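Local coordinates for HpcH/HpaI aldolase/citrate lyase family protein (Burkholderia cenocepacia, PDB 4MF4) that belongs to the HpcH/HpaI aldolase/citrate lyase family and folds as a closed eight-stranded TIM barrel, at residues 174-188 and 214-228. Sequence-based numbering, arbitrary orientation.
Sequences VERIAATPGVDCLFV and RVLAAGKQAGVAVGI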
ATOM      1  N   VAL A 174     -14.664 -31.819  24.030  1.00 21.38           N
ATOM      2  CA  VAL A 174     -15.478 -31.390  22.899  1.00 18.99           C
ATOM      3  C   VAL A 174     -16.985 -31.403  23.142  1.00 19.27           C
ATOM      4  O   VAL A 174     -17.703 -30.570  22.609  1.00 18.46           O
ATOM      5  CB  VAL A 174     -15.160 -32.147  21.612  1.00 18.99           C
ATOM      6  CG1 VAL A 174     -15.656 -33.583  21.681  1.00 19.04           C
ATOM      7  CG2 VAL A 174     -15.817 -31.434  20.416  1.00 19.81           C
ATOM      8  N   GLU A 175     -17.476 -32.319  23.966  1.00 19.83           N
ATOM      9  CA  GLU A 175     -18.899 -32.323  24.262  1.00 20.66           C
ATOM     10  C   GLU A 175     -19.258 -31.050  25.073  1.00 20.78           C
ATOM     11  O   GLU A 175     -20.258 -30.416  24.814  1.00 21.18           O
ATOM     12  CB  GLU A 175     -19.325 -33.632  24.966  1.00 22.06           C
ATOM     13  CG  GLU A 175     -19.077 -34.892  24.096  1.00 23.23           C
ATOM     14  CD  GLU A 175     -17.643 -35.449  24.152  1.00 24.95           C
ATOM     15  OE1 GLU A 175     -16.802 -34.962  24.964  1.00 26.69           O
ATOM     16  OE2 GLU A 175     -17.326 -36.404  23.375  1.00 25.67           O
ATOM     17  N   ARG A 176     -18.428 -30.666  26.019  1.00 21.41           N
ATOM     18  CA  ARG A 176     -18.696 -29.442  26.815  1.00 21.83           C
ATOM     19  C   ARG A 176     -18.464 -28.155  25.985  1.00 19.79           C
ATOM     20  O   ARG A 176     -19.109 -27.121  26.226  1.00 18.29           O
ATOM     21  CB  ARG A 176     -17.810 -29.426  28.063  1.00 24.53           C
ATOM     22  CG  ARG A 176     -18.095 -30.549  29.075  1.00 28.84           C
ATOM     23  CD  ARG A 176     -16.883 -30.778  29.983  1.00 33.66           C
ATOM     24  NE  ARG A 176     -16.833 -29.802  31.084  1.00 38.90           N
ATOM     25  CZ  ARG A 176     -15.727 -29.243  31.605  1.00 41.35           C
ATOM     26  NH1 ARG A 176     -14.514 -29.495  31.131  1.00 42.42           N
ATOM     27  NH2 ARG A 176     -15.848 -28.384  32.602  1.00 42.61           N
ATOM     28  N   ILE A 177     -17.498 -28.194  25.052  1.00 17.83           N
ATOM     29  CA  ILE A 177     -17.341 -27.097  24.084  1.00 16.90           C
ATOM     30  C   ILE A 177     -18.606 -26.947  23.232  1.00 17.36           C
ATOM     31  O   ILE A 177     -19.137 -25.854  23.079  1.00 17.58           O
ATOM     32  CB  ILE A 177     -16.110 -27.292  23.199  1.00 16.45           C
ATOM     33  CG1 ILE A 177     -14.853 -27.154  24.066  1.00 16.18           C
ATOM     34  CG2 ILE A 177     -16.091 -26.263  22.061  1.00 16.25           C
ATOM     35  CD1 ILE A 177     -13.590 -27.622  23.404  1.00 16.40           C
ATOM     36  N   ALA A 178     -19.112 -28.056  22.714  1.00 17.50           N
ATOM     37  CA  ALA A 178     -20.341 -28.039  21.919  1.00 17.93           C
ATOM     38  C   ALA A 178     -21.556 -27.480  22.666  1.00 18.74           C
ATOM     39  O   ALA A 178     -22.401 -26.826  22.056  1.00 18.67           O
ATOM     40  CB  ALA A 178     -20.644 -29.426  21.436  1.00 18.57           C
ATOM     41  N   ALA A 179     -21.634 -27.741  23.964  1.00 19.16           N
ATOM     42  CA  ALA A 179     -22.759 -27.273  24.789  1.00 19.30           C
ATOM     43  C   ALA A 179     -22.594 -25.827  25.239  1.00 18.93           C
ATOM     44  O   ALA A 179     -23.496 -25.275  25.869  1.00 19.14           O
ATOM     45  CB  ALA A 179     -22.924 -28.157  26.003  1.00 20.08           C
ATOM     46  N   THR A 180     -21.472 -25.186  24.904  1.00 18.36           N
ATOM     47  CA  THR A 180     -21.277 -23.761  25.245  1.00 18.60           C
ATOM     48  C   THR A 180     -22.235 -22.870  24.443  1.00 18.96           C
ATOM     49  O   THR A 180     -22.187 -22.843  23.187  1.00 18.01           O
ATOM     50  CB  THR A 180     -19.825 -23.312  24.977  1.00 18.52           C
ATOM     51  OG1 THR A 180     -18.935 -24.063  25.803  1.00 19.02           O
ATOM     52  CG2 THR A 180     -19.615 -21.842  25.253  1.00 19.04           C
ATOM     53  N   PRO A 181     -23.101 -22.103  25.149  1.00 20.64           N
ATOM     54  CA  PRO A 181     -24.024 -21.245  24.390  1.00 20.10           C
ATOM     55  C   PRO A 181     -23.276 -20.240  23.503  1.00 18.81           C
ATOM     56  O   PRO A 181     -22.257 -19.670  23.889  1.00 18.49           O
ATOM     57  CB  PRO A 181     -24.819 -20.528  25.494  1.00 20.85           C
ATOM     58  CG  PRO A 181     -24.810 -21.479  26.637  1.00 20.79           C
ATOM     59  CD  PRO A 181     -23.436 -22.111  26.593  1.00 21.45           C
ATOM     60  N   GLY A 182     -23.768 -20.029  22.299  1.00 18.80           N
ATOM     61  CA  GLY A 182     -23.076 -19.154  21.368  1.00 17.94           C
ATOM     62  C   GLY A 182     -22.075 -19.814  20.428  1.00 17.78           C
ATOM     63  O   GLY A 182     -21.571 -19.154  19.520  1.00 17.82           O
ATOM     64  N   VAL A 183     -21.764 -21.093  20.628  1.00 16.65           N
ATOM     65  CA  VAL A 183     -20.936 -21.858  19.686  1.00 16.47           C
ATOM     66  C   VAL A 183     -21.838 -22.356  18.557  1.00 16.30           C
ATOM     67  O   VAL A 183     -22.715 -23.183  18.779  1.00 16.89           O
ATOM     68  CB  VAL A 183     -20.229 -23.060  20.366  1.00 16.01           C
ATOM     69  CG1 VAL A 183     -19.655 -24.044  19.333  1.00 16.44           C
ATOM     70  CG2 VAL A 183     -19.140 -22.552  21.272  1.00 15.38           C
ATOM     71  N   ASP A 184     -21.658 -21.840  17.344  1.00 16.01           N
ATOM     72  CA  ASP A 184     -22.570 -22.187  16.229  1.00 16.16           C
ATOM     73  C   ASP A 184     -21.982 -23.307  15.355  1.00 15.73           C
ATOM     74  O   ASP A 184     -22.697 -23.900  14.556  1.00 16.03           O
ATOM     75  CB  ASP A 184     -22.874 -20.973  15.352  1.00 16.80           C
ATOM     76  CG  ASP A 184     -23.445 -19.789  16.146  1.00 18.29           C
ATOM     77  OD1 ASP A 184     -24.477 -19.981  16.863  1.00 19.16           O
ATOM     78  OD2 ASP A 184     -22.845 -18.686  16.096  1.00 16.02           O
ATOM     79  N   CYS A 185     -20.690 -23.614  15.493  1.00 15.14           N
ATOM     80  CA  CYS A 185     -20.098 -24.650  14.676  1.00 14.58           C
ATOM     81  C   CYS A 185     -18.814 -25.150  15.295  1.00 14.45           C
ATOM     82  O   CYS A 185     -18.045 -24.340  15.774  1.00 13.26           O
ATOM     83  CB  CYS A 185     -19.745 -24.051  13.312  1.00 15.35           C
ATOM     84  SG  CYS A 185     -19.104 -25.267  12.121  1.00 17.00           S
ATOM     85  N   LEU A 186     -18.555 -26.454  15.232  1.00 14.56           N
ATOM     86  CA  LEU A 186     -17.276 -27.003  15.656  1.00 15.55           C
ATOM     87  C   LEU A 186     -16.484 -27.232  14.391  1.00 17.21           C
ATOM     88  O   LEU A 186     -16.988 -27.896  13.489  1.00 18.37           O
ATOM     89  CB  LEU A 186     -17.437 -28.341  16.378  1.00 16.17           C
ATOM     90  CG  LEU A 186     -18.337 -28.403  17.588  1.00 15.89           C
ATOM     91  CD1 LEU A 186     -18.591 -29.850  18.018  1.00 16.78           C
ATOM     92  CD2 LEU A 186     -17.759 -27.567  18.707  1.00 16.43           C
ATOM     93  N   PHE A 187     -15.244 -26.739  14.310  1.00 16.10           N
ATOM     94  CA  PHE A 187     -14.482 -26.922  13.071  1.00 15.89           C
ATOM     95  C   PHE A 187     -13.243 -27.790  13.280  1.00 16.33           C
ATOM     96  O   PHE A 187     -12.434 -27.516  14.139  1.00 15.67           O
ATOM     97  CB  PHE A 187     -14.120 -25.548  12.518  1.00 15.63           C
ATOM     98  CG  PHE A 187     -13.514 -25.576  11.139  1.00 14.74           C
ATOM     99  CD1 PHE A 187     -12.165 -25.733  10.985  1.00 15.01           C
ATOM    100  CD2 PHE A 187     -14.292 -25.381  10.025  1.00 15.22           C
ATOM    101  CE1 PHE A 187     -11.595 -25.698   9.735  1.00 15.79           C
ATOM    102  CE2 PHE A 187     -13.738 -25.355   8.760  1.00 15.05           C
ATOM    103  CZ  PHE A 187     -12.385 -25.489   8.622  1.00 15.32           C
ATOM    104  N   VAL A 188     -13.130 -28.864  12.518  1.00 17.55           N
ATOM    105  CA  VAL A 188     -11.926 -29.720  12.531  1.00 19.76           C
ATOM    106  C   VAL A 188     -10.898 -29.329  11.462  1.00 19.82           C
ATOM    107  O   VAL A 188     -11.192 -29.347  10.251  1.00 20.11           O
ATOM    108  CB  VAL A 188     -12.338 -31.208  12.290  1.00 20.32           C
ATOM    109  CG1 VAL A 188     -11.127 -32.124  12.354  1.00 22.74           C
ATOM    110  CG2 VAL A 188     -13.363 -31.669  13.314  1.00 21.09           C
ATOM    111  N   ARG A 214     -14.965 -38.462  16.929  1.00 18.98           N
ATOM    112  CA  ARG A 214     -15.501 -37.955  18.186  1.00 20.26           C
ATOM    113  C   ARG A 214     -16.051 -36.548  18.080  1.00 18.26           C
ATOM    114  O   ARG A 214     -17.119 -36.254  18.614  1.00 18.23           O
ATOM    115  CB  ARG A 214     -14.486 -38.041  19.347  1.00 22.20           C
ATOM    116  CG  ARG A 214     -15.106 -37.657  20.685  1.00 23.82           C
ATOM    117  CD  ARG A 214     -14.160 -37.888  21.851  1.00 27.88           C
ATOM    118  NE  ARG A 214     -14.586 -37.185  23.066  1.00 29.86           N
ATOM    119  CZ  ARG A 214     -13.896 -37.182  24.200  1.00 31.88           C
ATOM    120  NH1 ARG A 214     -12.740 -37.829  24.299  1.00 33.21           N
ATOM    121  NH2 ARG A 214     -14.370 -36.541  25.244  1.00 35.60           N
ATOM    122  N   VAL A 215     -15.336 -35.672  17.380  1.00 17.20           N
ATOM    123  CA  VAL A 215     -15.760 -34.286  17.268  1.00 16.49           C
ATOM    124  C   VAL A 215     -17.071 -34.201  16.467  1.00 15.90           C
ATOM    125  O   VAL A 215     -18.038 -33.526  16.849  1.00 15.29           O
ATOM    126  CB  VAL A 215     -14.643 -33.434  16.572  1.00 16.65           C
ATOM    127  CG1 VAL A 215     -15.144 -32.036  16.299  1.00 16.95           C
ATOM    128  CG2 VAL A 215     -13.397 -33.367  17.439  1.00 17.46           C
ATOM    129  N   LEU A 216     -17.092 -34.869  15.322  1.00 16.08           N
ATOM    130  CA  LEU A 216     -18.330 -34.951  14.515  1.00 15.68           C
ATOM    131  C   LEU A 216     -19.531 -35.478  15.319  1.00 16.43           C
ATOM    132  O   LEU A 216     -20.652 -34.936  15.234  1.00 16.98           O
ATOM    133  CB  LEU A 216     -18.081 -35.837  13.286  1.00 16.23           C
ATOM    134  CG  LEU A 216     -19.278 -36.165  12.377  1.00 15.87           C
ATOM    135  CD1 LEU A 216     -19.804 -34.859  11.790  1.00 17.04           C
ATOM    136  CD2 LEU A 216     -18.892 -37.123  11.261  1.00 16.49           C
ATOM    137  N   ALA A 217     -19.304 -36.548  16.085  1.00 16.34           N
ATOM    138  CA  ALA A 217     -20.372 -37.182  16.862  1.00 16.73           C
ATOM    139  C   ALA A 217     -20.833 -36.255  17.943  1.00 16.79           C
ATOM    140  O   ALA A 217     -22.034 -36.151  18.236  1.00 16.20           O
ATOM    141  CB  ALA A 217     -19.892 -38.499  17.454  1.00 16.44           C
ATOM    142  N   ALA A 218     -19.885 -35.549  18.551  1.00 16.83           N
ATOM    143  CA  ALA A 218     -20.277 -34.550  19.567  1.00 17.67           C
ATOM    144  C   ALA A 218     -21.218 -33.494  19.004  1.00 18.50           C
ATOM    145  O   ALA A 218     -22.202 -33.097  19.628  1.00 18.41           O
ATOM    146  CB  ALA A 218     -19.059 -33.907  20.193  1.00 17.67           C
ATOM    147  N   GLY A 219     -20.880 -33.000  17.823  1.00 18.35           N
ATOM    148  CA  GLY A 219     -21.698 -32.031  17.158  1.00 18.50           C
ATOM    149  C   GLY A 219     -23.096 -32.563  16.912  1.00 18.23           C
ATOM    150  O   GLY A 219     -24.064 -31.889  17.240  1.00 17.45           O
ATOM    151  N   LYS A 220     -23.193 -33.759  16.312  1.00 18.78           N
ATOM    152  CA  LYS A 220     -24.489 -34.361  15.974  1.00 19.22           C
ATOM    153  C   LYS A 220     -25.373 -34.534  17.180  1.00 18.77           C
ATOM    154  O   LYS A 220     -26.584 -34.292  17.113  1.00 19.90           O
ATOM    155  CB  LYS A 220     -24.313 -35.720  15.284  1.00 19.78           C
ATOM    156  CG  LYS A 220     -23.749 -35.616  13.882  1.00 19.85           C
ATOM    157  CD  LYS A 220     -23.683 -36.985  13.264  1.00 20.54           C
ATOM    158  CE  LYS A 220     -23.148 -36.959  11.880  1.00 21.46           C
ATOM    159  NZ  LYS A 220     -22.691 -38.333  11.518  1.00 22.75           N
ATOM    160  N   GLN A 221     -24.778 -34.974  18.278  1.00 19.08           N
ATOM    161  CA  GLN A 221     -25.508 -35.215  19.522  1.00 19.74           C
ATOM    162  C   GLN A 221     -25.990 -33.883  20.146  1.00 18.66           C
ATOM    163  O   GLN A 221     -27.089 -33.797  20.691  1.00 16.37           O
ATOM    164  CB  GLN A 221     -24.631 -36.029  20.496  1.00 21.37           C
ATOM    165  CG  GLN A 221     -25.337 -36.588  21.715  1.00 23.41           C
ATOM    166  CD  GLN A 221     -25.690 -35.567  22.788  1.00 24.94           C
ATOM    167  OE1 GLN A 221     -25.050 -34.529  22.943  1.00 25.24           O
ATOM    168  NE2 GLN A 221     -26.738 -35.873  23.548  1.00 27.28           N
ATOM    169  N   ALA A 222     -25.193 -32.832  20.002  1.00 18.13           N
ATOM    170  CA  ALA A 222     -25.544 -31.523  20.551  1.00 18.71           C
ATOM    171  C   ALA A 222     -26.481 -30.740  19.664  1.00 18.80           C
ATOM    172  O   ALA A 222     -26.963 -29.691  20.085  1.00 18.95           O
ATOM    173  CB  ALA A 222     -24.283 -30.684  20.776  1.00 18.23           C
ATOM    174  N   GLY A 223     -26.701 -31.198  18.441  1.00 18.93           N
ATOM    175  CA  GLY A 223     -27.313 -30.333  17.385  1.00 19.25           C
ATOM    176  C   GLY A 223     -26.518 -29.079  16.933  1.00 19.07           C
ATOM    177  O   GLY A 223     -27.094 -28.066  16.580  1.00 18.68           O
ATOM    178  N   VAL A 224     -25.197 -29.179  16.925  1.00 18.13           N
ATOM    179  CA  VAL A 224     -24.304 -28.121  16.503  1.00 16.95           C
ATOM    180  C   VAL A 224     -23.609 -28.597  15.223  1.00 17.02           C
ATOM    181  O   VAL A 224     -23.069 -29.724  15.145  1.00 16.11           O
ATOM    182  CB  VAL A 224     -23.260 -27.862  17.612  1.00 17.44           C
ATOM    183  CG1 VAL A 224     -22.268 -26.781  17.171  1.00 17.54           C
ATOM    184  CG2 VAL A 224     -23.955 -27.501  18.935  1.00 17.29           C
ATOM    185  N   ALA A 225     -23.672 -27.759  14.197  1.00 16.69           N
ATOM    186  CA  ALA A 225     -22.943 -27.979  12.971  1.00 17.29           C
ATOM    187  C   ALA A 225     -21.486 -28.317  13.180  1.00 17.11           C
ATOM    188  O   ALA A 225     -20.828 -27.716  14.016  1.00 15.87           O
ATOM    189  CB  ALA A 225     -23.018 -26.749  12.089  1.00 18.08           C
ATOM    190  N   VAL A 226     -20.990 -29.291  12.396  1.00 16.29           N
ATOM    191  CA  VAL A 226     -19.560 -29.530  12.341  1.00 16.24           C
ATOM    192  C   VAL A 226     -18.966 -29.189  10.977  1.00 15.80           C
ATOM    193  O   VAL A 226     -19.573 -29.454   9.959  1.00 16.54           O
ATOM    194  CB  VAL A 226     -19.250 -30.970  12.708  1.00 16.14           C
ATOM    195  CG1 VAL A 226     -17.746 -31.185  12.815  1.00 16.13           C
ATOM    196  CG2 VAL A 226     -19.943 -31.273  14.047  1.00 16.77           C
ATOM    197  N   GLY A 227     -17.785 -28.590  10.998  1.00 15.94           N
ATOM    198  CA  GLY A 227     -17.079 -28.205   9.777  1.00 16.64           C
ATOM    199  C   GLY A 227     -15.707 -28.856   9.725  1.00 14.88           C
ATOM    200  O   GLY A 227     -15.228 -29.366  10.733  1.00 14.41           O
ATOM    201  N   ILE A 228     -15.053 -28.755   8.574  1.00 14.18           N
ATOM    202  CA  ILE A 228     -13.806 -29.443   8.325  1.00 13.76           C
ATOM    203  C   ILE A 228     -13.130 -28.832   7.111  1.00 14.17           C
ATOM    204  O   ILE A 228     -13.801 -28.318   6.180  1.00 13.96           O
ATOM    205  CB  ILE A 228     -14.068 -30.972   8.123  1.00 14.95           C
ATOM    206  CG1 ILE A 228     -12.750 -31.766   8.124  1.00 15.44           C
ATOM    207  CG2 ILE A 228     -14.894 -31.196   6.895  1.00 14.69           C
ATOM    208  CD1 ILE A 228     -12.910 -33.252   8.344  1.00 16.29           C
TER
HETATM  209  O   HOH W   1     -18.435 -37.375  20.807  1.00 19.85           O
HETATM  210  O   HOH W   2     -25.123 -25.191  14.633  1.00 24.17           O
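Leu186 and Val188 pair with Val226 and Ile228 in two adjacent parallel strands, whose axes run 4.4 Å apart at 24°. Three backbone bonds join them. Leu186 N donates to Ala225 O (2.9 Å), Gly227 N to Leu186 O and Val188 N to Gly227 O. A water donates to Asp184 O and accepts from Ala225 N. Helices 174-178 and 214-222 lie side by side, their axes 9.1 Å apart at 38°. The second ends in a Schellman motif with Gly223 as C-prime residue, and the chain then runs on through Val224 to the paired strand. The fold is a TIM barrel, a closed parallel sheet wrapped by helices; strands 185-188 and 225-230 are the sixth and seventh of its eight. Leu186 and Val188 point out of the barrel towards helix 214-222. Leu186 CD1 rests 3.9 Å from Gly219 CA. Val188 CG2 slides alongside Val215 CG1 at a tight 3.5 Å. On the opposite face of the sheet, the Phe187 ring has Ile228 N over one face, with CE2 3.7 Å away. Between the helices, Val174 CG1 sits 3.7 Å from Ala218 CB, and the methyls of Ala178 and Ala222 meet. Val224 CG2 approaches Ala178 O. Close to solvent, Arg214 holds both carboxylate oxygens of Glu175 in a two-pronged salt bridge: NH2 reaches OE1 (2.9 Å) and NE reaches OE2. Both oxygens use syn lone pairs, and the two planar groups are nearly coplanar. Glu175 bends at chi2 (83°) to meet the extended arginine chain. A second water donates to Glu175 OE2 and Arg214 O.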